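Long-range contact in putative ADP-Ribosyltransferase Scabin (Streptomyces scabiei 87.22, PDB 5EWK), which probably transfers ADP-ribose from NAD+ to a target molecule, as other ADP-ribosyltransferases do: residues S113-T118 / E160-G165. Numbering follows the deposited sequence.
Sequences SPYVST and EVAFPG. With P34 (N~2~,N~2~-dimethyl-N~1~-(6-oxo-5,6-dihydrophenanthridin-2-yl)glycinamide), chain B.
The carboxylate of E160 meets the hydroxyl of S117 where two antiparallel strands, 115-118 and 160-164, run side by side. E160 reaches it fully extended, with CG anti to the backbone N (chi1 -178°), and S117 OG donates to E160 OE2 over 2.5 Å, coming from above the carboxylate plane. This short bond borders the bound phenanthridinone ligand, whose CAI atom lies 3.3 Å from S117 CB. S117 and T118 open the Ser-Thr motif and E160 closes a Q-x-E motif, as in the R-S-E class of ADP-ribosyltransferases, so E160 is probably the catalytic glutamate. At V161 the backbone pairs with T118 in both directions, and V161 O is held twice: T118 N and T118 OG1 approach from opposite faces of its carbonyl plane, the hydroxyl at 2.8 Å. T118 OG1 is placed for this by standing between its own backbone N and carbonyl carbon (chi1 72°). A162 turns its methyl to the face shared with Y115 and S117. F163 forms an antiparallel hydrogen-bonded pair with V116; on the reverse face its ring presents the CE2 edge to T118 OG1, 3.5 Å away in the ring plane. P164 CB and CG meet Y115 CE1 obliquely, CG at 3.9 Å, while P114 CG sits over one face of that ring; the tyrosine hydroxyl bonds to Y101 O. G165 N then closes the pairing with a 2.8 Å bond to P114 O, almost in line with that carbonyl. Strand 160-164 is central in its three-stranded sheet, between 115-119 and 143-144. Helix 103-108 packs on the Y115 and E160 side, where Y106 OH also bonds S117 OG, whereas L75 of strand 75-79 touches T118, V161 and F163 on the other face.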
loop_
_atom_site.group_PDB
_atom_site.type_symbol
_atom_site.label_atom_id
_atom_site.label_comp_id
_atom_site.label_asym_id
_atom_site.label_seq_id
_atom_site.Cartn_x
_atom_site.Cartn_y
_atom_site.Cartn_z
ATOM N N SER A 113 8.053 -4.597 10.198
ATOM C CA SER A 113 8.851 -3.867 9.237
ATOM C C SER A 113 8.413 -2.411 9.231
ATOM O O SER A 113 7.367 -2.069 9.813
ATOM C CB SER A 113 8.688 -4.473 7.844
ATOM O OG SER A 113 7.561 -3.885 7.203
ATOM N N PRO A 114 9.202 -1.539 8.597
ATOM C CA PRO A 114 8.806 -0.138 8.404
ATOM C C PRO A 114 7.864 0.078 7.240
ATOM O O PRO A 114 7.524 1.229 6.955
ATOM C CB PRO A 114 10.154 0.546 8.127
ATOM C CG PRO A 114 10.906 -0.500 7.369
ATOM C CD PRO A 114 10.561 -1.794 8.079
ATOM N N TYR A 115 7.438 -0.988 6.573
ATOM C CA TYR A 115 6.685 -0.897 5.331
ATOM C C TYR A 115 5.205 -1.195 5.553
ATOM O O TYR A 115 4.837 -2.067 6.345
ATOM C CB TYR A 115 7.239 -1.887 4.299
ATOM C CG TYR A 115 8.695 -1.723 4.033
ATOM C CD1 TYR A 115 9.170 -0.643 3.317
ATOM C CD2 TYR A 115 9.618 -2.655 4.501
ATOM C CE1 TYR A 115 10.528 -0.476 3.069
ATOM C CE2 TYR A 115 10.969 -2.510 4.259
ATOM C CZ TYR A 115 11.428 -1.425 3.540
ATOM O OH TYR A 115 12.776 -1.267 3.300
ATOM N N VAL A 116 4.354 -0.487 4.830
ATOM C CA VAL A 116 2.971 -0.918 4.636
ATOM C C VAL A 116 2.832 -1.441 3.216
ATOM O O VAL A 116 3.070 -0.699 2.247
ATOM C CB VAL A 116 1.961 0.210 4.892
ATOM C CG1 VAL A 116 0.539 -0.256 4.534
ATOM C CG2 VAL A 116 2.038 0.663 6.373
ATOM N N SER A 117 2.391 -2.691 3.100
ATOM C CA SER A 117 2.262 -3.350 1.805
ATOM C C SER A 117 0.951 -2.987 1.130
ATOM O O SER A 117 -0.116 -3.008 1.747
ATOM C CB SER A 117 2.322 -4.864 1.944
ATOM O OG SER A 117 3.588 -5.257 2.426
ATOM N N THR A 118 1.053 -2.685 -0.161
ATOM C CA THR A 118 -0.092 -2.489 -1.044
ATOM C C THR A 118 0.163 -3.279 -2.322
ATOM O O THR A 118 1.256 -3.822 -2.538
ATOM C CB THR A 118 -0.306 -1.007 -1.384
ATOM O OG1 THR A 118 0.732 -0.589 -2.262
ATOM C CG2 THR A 118 -0.339 -0.145 -0.092
ATOM N N GLU A 160 3.467 -6.152 -5.523
ATOM C CA GLU A 160 3.422 -5.343 -4.325
ATOM C C GLU A 160 4.120 -4.004 -4.522
ATOM O O GLU A 160 5.139 -3.905 -5.215
ATOM C CB GLU A 160 4.094 -6.101 -3.171
ATOM C CG GLU A 160 4.066 -5.369 -1.862
ATOM C CD GLU A 160 4.751 -6.107 -0.722
ATOM O OE1 GLU A 160 5.018 -7.315 -0.857
ATOM O OE2 GLU A 160 4.988 -5.446 0.311
ATOM N N VAL A 161 3.576 -2.984 -3.866
ATOM C CA VAL A 161 4.227 -1.697 -3.670
ATOM C C VAL A 161 4.309 -1.491 -2.159
ATOM O O VAL A 161 3.285 -1.529 -1.464
ATOM C CB VAL A 161 3.466 -0.548 -4.365
ATOM C CG1 VAL A 161 4.145 0.799 -4.064
ATOM C CG2 VAL A 161 3.375 -0.810 -5.869
ATOM N N ALA A 162 5.516 -1.287 -1.652
ATOM C CA ALA A 162 5.754 -1.202 -0.219
ATOM C C ALA A 162 5.998 0.252 0.159
ATOM O O ALA A 162 6.911 0.889 -0.383
ATOM C CB ALA A 162 6.954 -2.056 0.172
ATOM N N PHE A 163 5.215 0.768 1.111
ATOM C CA PHE A 163 5.301 2.180 1.469
ATOM C C PHE A 163 6.119 2.341 2.745
ATOM O O PHE A 163 5.626 2.017 3.848
ATOM C CB PHE A 163 3.904 2.798 1.626
ATOM C CG PHE A 163 3.317 3.223 0.310
ATOM C CD1 PHE A 163 3.520 4.497 -0.206
ATOM C CD2 PHE A 163 2.610 2.295 -0.431
ATOM C CE1 PHE A 163 3.013 4.833 -1.428
ATOM C CE2 PHE A 163 2.080 2.636 -1.671
ATOM C CZ PHE A 163 2.273 3.897 -2.167
ATOM N N PRO A 164 7.371 2.803 2.665
ATOM C CA PRO A 164 8.157 3.016 3.889
ATOM C C PRO A 164 7.571 4.157 4.707
ATOM O O PRO A 164 7.334 5.255 4.198
ATOM C CB PRO A 164 9.566 3.340 3.375
ATOM C CG PRO A 164 9.536 3.115 1.892
ATOM C CD PRO A 164 8.088 3.278 1.467
ATOM N N GLY A 165 7.285 3.872 5.964
ATOM C CA GLY A 165 6.626 4.816 6.839
ATOM C C GLY A 165 5.116 4.834 6.697
ATOM O O GLY A 165 4.454 5.661 7.336
HETATM C CAA P34 B . 1.207 -4.162 8.210
HETATM N N P34 B . 0.990 -5.565 8.547
HETATM C CAB P34 B . -0.274 -5.675 9.220
HETATM C CA P34 B . 0.946 -6.363 7.343
HETATM C C P34 B . 1.442 -7.827 7.316
HETATM O O P34 B . 2.165 -8.260 8.223
HETATM N NAM P34 B . 1.091 -8.587 6.226
HETATM C CAP P34 B . 0.251 -8.105 5.188
HETATM C CAK P34 B . 0.690 -8.053 3.862
HETATM C CAU P34 B . -0.200 -7.535 2.883
HETATM C CAT P34 B . 0.120 -7.433 1.451
HETATM C CAI P34 B . 1.356 -7.820 0.938
HETATM C CAF P34 B . 1.610 -7.708 -0.412
HETATM C CAE P34 B . 0.665 -7.156 -1.287
HETATM C CAH P34 B . -0.574 -6.754 -0.778
HETATM C CAS P34 B . -0.836 -6.882 0.576
HETATM C CAQ P34 B . -2.169 -6.486 1.038
HETATM O OAD P34 B . -3.036 -6.010 0.297
HETATM N NAN P34 B . -2.417 -6.600 2.361
HETATM C CAR P34 B . -1.468 -7.127 3.283
HETATM C CAJ P34 B . -1.881 -7.184 4.617
HETATM C CAG P34 B . -1.018 -7.700 5.535
#